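Local structure of DegQ (Legionella pneumophila, 4YO1) at residues N85-T90 against V126-A131; G148-A153 against F171-A176. The protein probably acts as a periplasmic serine endopeptidase of the HtrA (peptidase S1C) family, represented here by its trypsin-like protease domain and first PDZ domain. The protein carries 1 engineered substitution. One frame throughout, in Å; residues are numbered along the deposited sequence.

Interaction 1 (N85-T90 against V126-A131); sequences NGIIIT and VLKIDA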
loop_
_atom_site.group_PDB
_atom_site.type_symbol
_atom_site.label_atom_id
_atom_site.label_comp_id
_atom_site.label_asym_id
_atom_site.label_seq_id
_atom_site.Cartn_x
_atom_site.Cartn_y
_atom_site.Cartn_z
ATOM N N ASN A 85 -16.700 -16.819 -27.629
ATOM C CA ASN A 85 -16.303 -16.094 -28.832
ATOM C C ASN A 85 -14.805 -15.800 -28.864
ATOM O O ASN A 85 -14.263 -15.355 -29.880
ATOM C CB ASN A 85 -17.117 -14.808 -28.991
ATOM C CG ASN A 85 -18.374 -15.016 -29.819
ATOM O OD1 ASN A 85 -18.355 -15.726 -30.825
ATOM N ND2 ASN A 85 -19.474 -14.402 -29.396
ATOM N N GLY A 86 -14.143 -16.064 -27.741
ATOM C CA GLY A 86 -12.708 -15.884 -27.624
ATOM C C GLY A 86 -12.303 -14.429 -27.509
ATOM O O GLY A 86 -11.273 -14.016 -28.036
ATOM N N ILE A 87 -13.107 -13.646 -26.802
ATOM C CA ILE A 87 -12.887 -12.209 -26.749
ATOM C C ILE A 87 -12.209 -11.759 -25.453
ATOM O O ILE A 87 -12.639 -12.096 -24.347
ATOM C CB ILE A 87 -14.194 -11.426 -27.070
ATOM C CG1 ILE A 87 -14.608 -11.666 -28.519
ATOM C CG2 ILE A 87 -14.064 -9.938 -26.769
ATOM C CD1 ILE A 87 -15.984 -11.163 -28.824
ATOM N N ILE A 88 -11.104 -11.036 -25.606
ATOM C CA ILE A 88 -10.360 -10.533 -24.461
ATOM C C ILE A 88 -10.171 -9.029 -24.584
ATOM O O ILE A 88 -10.169 -8.474 -25.683
ATOM C CB ILE A 88 -8.971 -11.243 -24.267
ATOM C CG1 ILE A 88 -7.820 -10.340 -24.705
ATOM C CG2 ILE A 88 -8.909 -12.603 -24.976
ATOM C CD1 ILE A 88 -7.066 -9.728 -23.547
ATOM N N ILE A 89 -10.016 -8.376 -23.438
ATOM C CA ILE A 89 -9.788 -6.943 -23.388
ATOM C C ILE A 89 -8.502 -6.630 -22.622
ATOM O O ILE A 89 -8.167 -7.288 -21.637
ATOM C CB ILE A 89 -10.978 -6.227 -22.742
ATOM C CG1 ILE A 89 -10.694 -4.733 -22.580
ATOM C CG2 ILE A 89 -11.293 -6.852 -21.408
ATOM C CD1 ILE A 89 -11.846 -3.957 -22.000
ATOM N N THR A 90 -7.775 -5.631 -23.100
ATOM C CA THR A 90 -6.523 -5.230 -22.495
ATOM C C THR A 90 -6.365 -3.738 -22.755
ATOM O O THR A 90 -7.277 -3.108 -23.286
ATOM C CB THR A 90 -5.344 -6.045 -23.087
ATOM O OG1 THR A 90 -4.097 -5.513 -22.625
ATOM C CG2 THR A 90 -5.385 -6.014 -24.606
ATOM N N VAL A 126 -9.760 -4.298 -27.854
ATOM C CA VAL A 126 -10.417 -5.598 -27.874
ATOM C C VAL A 126 -9.713 -6.542 -28.836
ATOM O O VAL A 126 -9.389 -6.162 -29.963
ATOM C CB VAL A 126 -11.884 -5.482 -28.322
ATOM C CG1 VAL A 126 -12.579 -6.827 -28.179
ATOM C CG2 VAL A 126 -12.610 -4.413 -27.523
ATOM N N LEU A 127 -9.480 -7.774 -28.396
ATOM C CA LEU A 127 -8.814 -8.763 -29.234
ATOM C C LEU A 127 -9.670 -10.017 -29.348
ATOM O O LEU A 127 -10.438 -10.337 -28.439
ATOM C CB LEU A 127 -7.447 -9.131 -28.650
ATOM C CG LEU A 127 -6.523 -8.012 -28.158
ATOM C CD1 LEU A 127 -5.316 -8.600 -27.462
ATOM C CD2 LEU A 127 -6.085 -7.097 -29.282
ATOM N N LYS A 128 -9.541 -10.730 -30.462
ATOM C CA LYS A 128 -10.275 -11.978 -30.626
ATOM C C LYS A 128 -9.328 -13.163 -30.649
ATOM O O LYS A 128 -8.219 -13.082 -31.164
ATOM C CB LYS A 128 -11.160 -11.963 -31.880
ATOM C CG LYS A 128 -12.260 -13.029 -31.864
ATOM C CD LYS A 128 -13.176 -12.919 -33.074
ATOM C CE LYS A 128 -14.380 -13.848 -32.956
ATOM N NZ LYS A 128 -15.411 -13.549 -33.999
ATOM N N ILE A 129 -9.782 -14.260 -30.064
ATOM C CA ILE A 129 -9.027 -15.494 -30.030
ATOM C C ILE A 129 -9.890 -16.569 -30.695
ATOM O O ILE A 129 -11.089 -16.678 -30.420
ATOM C CB ILE A 129 -8.616 -15.853 -28.564
ATOM C CG1 ILE A 129 -7.093 -15.891 -28.418
ATOM C CG2 ILE A 129 -9.220 -17.166 -28.098
ATOM C CD1 ILE A 129 -6.431 -14.531 -28.447
ATOM N N ASP A 130 -9.295 -17.318 -31.619
ATOM C CA ASP A 130 -10.014 -18.382 -32.312
ATOM C C ASP A 130 -9.732 -19.716 -31.638
ATOM O O ASP A 130 -9.142 -20.615 -32.234
ATOM C CB ASP A 130 -9.657 -18.420 -33.802
ATOM C CG ASP A 130 -10.410 -17.371 -34.608
ATOM O OD1 ASP A 130 -11.393 -16.805 -34.081
ATOM O OD2 ASP A 130 -10.027 -17.116 -35.770
ATOM N N ALA A 131 -10.158 -19.823 -30.382
ATOM C CA ALA A 131 -9.924 -21.014 -29.577
ATOM C C ALA A 131 -11.123 -21.367 -28.698
ATOM O O ALA A 131 -12.041 -20.564 -28.520
ATOM C CB ALA A 131 -8.688 -20.828 -28.723
#
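The third and sixth strands of the amino-terminal barrel in the trypsin-like domain meet where Ile88 and Leu127 form an antiparallel hydrogen-bonded pair. The bonds run both ways: Ile88 N reaches Leu127 O at 3.0 Å, and Leu127 N reaches Ile88 O at 2.9 Å, both nearly straight. The strand axes make an angle of 148°. Next to the strand, Gly86 O accepts from Ile129 N, in a bond whose modelled length is doubtful.

Gly86 and Ile87 together face Asp82, which makes a G1 beta bulge at the turn from strand 74-82 into 87-91; the positive phi of Gly86 (75°) is the one that suits glycine there. On the sheet face carrying Ile87 and Val126, two methyl branches cross, Ile87 CG2 lying 3.7 Å from Val126 CG1. Each of these branches stands trans to its own backbone N, and helix 236-249 covers both residues. Lys128, on the same face, follows an extended course from CG onward, carrying its aliphatic chain alongside the backbone of the turn, where CE is 3.4 Å from Asn85 O.

The other face belongs to Ile88 and Leu127, which lie side by side and point the same way, Ile88 CG1 being 4.1 Å from Leu127 CD1. The same CD1 also receives the methyl of Thr90, with CG2 to CD1 at 3.9 Å, while the hydroxyl of Thr90 is hydrogen-bonded to Ser77 O. Leu115 of the adjoining strand 110-119 and Ile101 of strand 98-104, the next one along, pack on Leu127.

Interaction 2 (G148-A153 against F171-A176); sequences GDYVVA and FGIVSA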
loop_
_atom_site.group_PDB
_atom_site.type_symbol
_atom_site.label_atom_id
_atom_site.label_comp_id
_atom_site.label_asym_id
_atom_site.label_seq_id
_atom_site.Cartn_x
_atom_site.Cartn_y
_atom_site.Cartn_z
ATOM N N GLY A 148 -14.165 2.846 -0.448
ATOM C CA GLY A 148 -14.097 2.054 0.767
ATOM C C GLY A 148 -14.182 0.565 0.502
ATOM O O GLY A 148 -13.746 -0.246 1.313
ATOM N N ASP A 149 -14.770 0.203 -0.632
ATOM C CA ASP A 149 -14.836 -1.183 -1.056
ATOM C C ASP A 149 -13.424 -1.698 -1.251
ATOM O O ASP A 149 -12.594 -1.008 -1.828
ATOM C CB ASP A 149 -15.601 -1.299 -2.378
ATOM C CG ASP A 149 -17.095 -1.125 -2.211
ATOM O OD1 ASP A 149 -17.635 -1.496 -1.150
ATOM O OD2 ASP A 149 -17.741 -0.627 -3.150
ATOM N N TYR A 150 -13.146 -2.905 -0.763
ATOM C CA TYR A 150 -11.844 -3.519 -0.975
ATOM C C TYR A 150 -11.727 -3.903 -2.431
ATOM O O TYR A 150 -12.714 -3.997 -3.141
ATOM C CB TYR A 150 -11.652 -4.747 -0.081
ATOM C CG TYR A 150 -11.719 -4.429 1.390
ATOM C CD1 TYR A 150 -10.727 -3.680 1.997
ATOM C CD2 TYR A 150 -12.780 -4.868 2.165
ATOM C CE1 TYR A 150 -10.800 -3.376 3.341
ATOM C CE2 TYR A 150 -12.857 -4.578 3.494
ATOM C CZ TYR A 150 -11.873 -3.833 4.083
ATOM O OH TYR A 150 -11.958 -3.548 5.426
ATOM N N VAL A 151 -10.508 -4.152 -2.873
ATOM C CA VAL A 151 -10.240 -4.224 -4.297
ATOM C C VAL A 151 -8.888 -4.878 -4.566
ATOM O O VAL A 151 -7.930 -4.644 -3.829
ATOM C CB VAL A 151 -10.319 -2.801 -4.889
ATOM C CG1 VAL A 151 -8.975 -2.332 -5.425
ATOM C CG2 VAL A 151 -11.430 -2.720 -5.907
ATOM N N VAL A 152 -8.827 -5.727 -5.592
ATOM C CA VAL A 152 -7.583 -6.396 -5.947
ATOM C C VAL A 152 -7.256 -6.293 -7.433
ATOM O O VAL A 152 -8.075 -6.624 -8.289
ATOM C CB VAL A 152 -7.584 -7.866 -5.501
ATOM C CG1 VAL A 152 -6.579 -8.697 -6.324
ATOM C CG2 VAL A 152 -7.276 -7.966 -4.012
ATOM N N ALA A 153 -6.043 -5.835 -7.724
ATOM C CA ALA A 153 -5.591 -5.664 -9.095
ATOM C C ALA A 153 -4.755 -6.851 -9.540
ATOM O O ALA A 153 -3.621 -7.014 -9.111
ATOM C CB ALA A 153 -4.784 -4.389 -9.214
ATOM N N PHE A 171 -3.508 -5.489 -3.276
ATOM C CA PHE A 171 -4.714 -5.225 -2.520
ATOM C C PHE A 171 -4.790 -3.747 -2.197
ATOM O O PHE A 171 -3.770 -3.091 -2.015
ATOM C CB PHE A 171 -4.673 -6.039 -1.228
ATOM C CG PHE A 171 -5.897 -5.894 -0.360
ATOM C CD1 PHE A 171 -7.146 -6.302 -0.803
ATOM C CD2 PHE A 171 -5.787 -5.380 0.911
ATOM C CE1 PHE A 171 -8.248 -6.183 0.004
ATOM C CE2 PHE A 171 -6.890 -5.255 1.725
ATOM C CZ PHE A 171 -8.119 -5.659 1.276
ATOM N N GLY A 172 -6.005 -3.230 -2.126
ATOM C CA GLY A 172 -6.245 -1.855 -1.746
ATOM C C GLY A 172 -7.733 -1.613 -1.698
ATOM O O GLY A 172 -8.519 -2.565 -1.725
ATOM N N ILE A 173 -8.128 -0.347 -1.628
ATOM C CA ILE A 173 -9.538 0.004 -1.715
ATOM C C ILE A 173 -9.788 0.982 -2.848
ATOM O O ILE A 173 -8.843 1.467 -3.484
ATOM C CB ILE A 173 -10.040 0.642 -0.414
ATOM C CG1 ILE A 173 -9.309 1.958 -0.143
ATOM C CG2 ILE A 173 -9.885 -0.329 0.754
ATOM C CD1 ILE A 173 -9.836 2.694 1.061
ATOM N N VAL A 174 -11.063 1.277 -3.090
ATOM C CA VAL A 174 -11.445 2.330 -4.023
ATOM C C VAL A 174 -11.296 3.680 -3.328
ATOM O O VAL A 174 -11.857 3.891 -2.245
ATOM C CB VAL A 174 -12.882 2.140 -4.502
ATOM C CG1 VAL A 174 -13.353 3.355 -5.258
ATOM C CG2 VAL A 174 -12.985 0.887 -5.367
ATOM N N SER A 175 -10.529 4.576 -3.947
ATOM C CA SER A 175 -10.152 5.847 -3.339
ATOM C C SER A 175 -11.100 6.982 -3.684
ATOM O O SER A 175 -11.353 7.865 -2.866
ATOM C CB SER A 175 -8.757 6.237 -3.808
ATOM O OG SER A 175 -7.761 5.650 -2.997
ATOM N N ALA A 176 -11.601 6.963 -4.915
ATOM C CA ALA A 176 -12.514 7.981 -5.407
ATOM C C ALA A 176 -13.275 7.434 -6.613
ATOM O O ALA A 176 -12.897 6.408 -7.180
ATOM C CB ALA A 176 -11.740 9.222 -5.784
#
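Strands 150-153 and 171-176 run antiparallel but strongly skewed, their axes 118° apart, with Val151 and Gly172 as the hydrogen-bonded pair: Gly172 N reaches Val151 O at 2.9 Å, and the return bond from Val151 N to Gly172 O is weak because it is bent. They are the first two strands of the carboxy-terminal barrel of the trypsin-like fold. Past the pair, backbone bonds go on into the loop before strand 150-153, Val174 N to Asp149 O (3.0 Å) and Gly148 N, which meets Val174 O in the carbonyl plane, on a lone pair. At the backbone angles of Gly148 a CB would press on the preceding carbonyl O, which calls for glycine.

Phe171 and Tyr150 meet on one side of the ladder. Phe171 CG is trans to the backbone N (chi1 -178°), and the ring swings back over the partner strand until CZ is 3.4 Å from Tyr150 CD1. The planes are near parallel, 22° apart, yet slid so far that the centroids are 5.5 Å apart and the rings scarcely overlap. Tyr150 CD1 also meets a methyl of Ile173, CG2, at 3.7 Å.

This surface belongs to the trimer. Tyr150 packs edge-to-face on Phe171 of a second subunit, and Phe171 does likewise with Tyr150 of the third, so the intrachain pair is one step in an aromatic cluster joining the copies. Asp149 is bonded through OD2 to Glu146 N and through OD1 to Ser21 OG of the second subunit.

On the inward side, Val151 and Val174 cross at about a right angle, CG2 to CG2. Val152, on the same sheet face as Phe171, sets its CG2 in the plane of that ring, at the edge, 3.6 Å from Phe171 CD1.

Interaction 1 belongs to one barrel of the trypsin-like domain and interaction 2 to the other, and strands 124-128 and 150-155 follow each other in the chain. Their centres are 27 Å apart and their nearest atoms about 13 Å. Interaction 1 lies nearer the predicted charge relay: the side chain of Thr90 is about 7 Å from those of His93 and of Ala202, the engineered residue at the predicted active-site position. Interaction 2 keeps more distance, with the side chain of Val152 about 10 Å from that of Asn201, a predicted substrate-binding residue, and faces neighbouring subunits, whereas no other chain touches interaction 1.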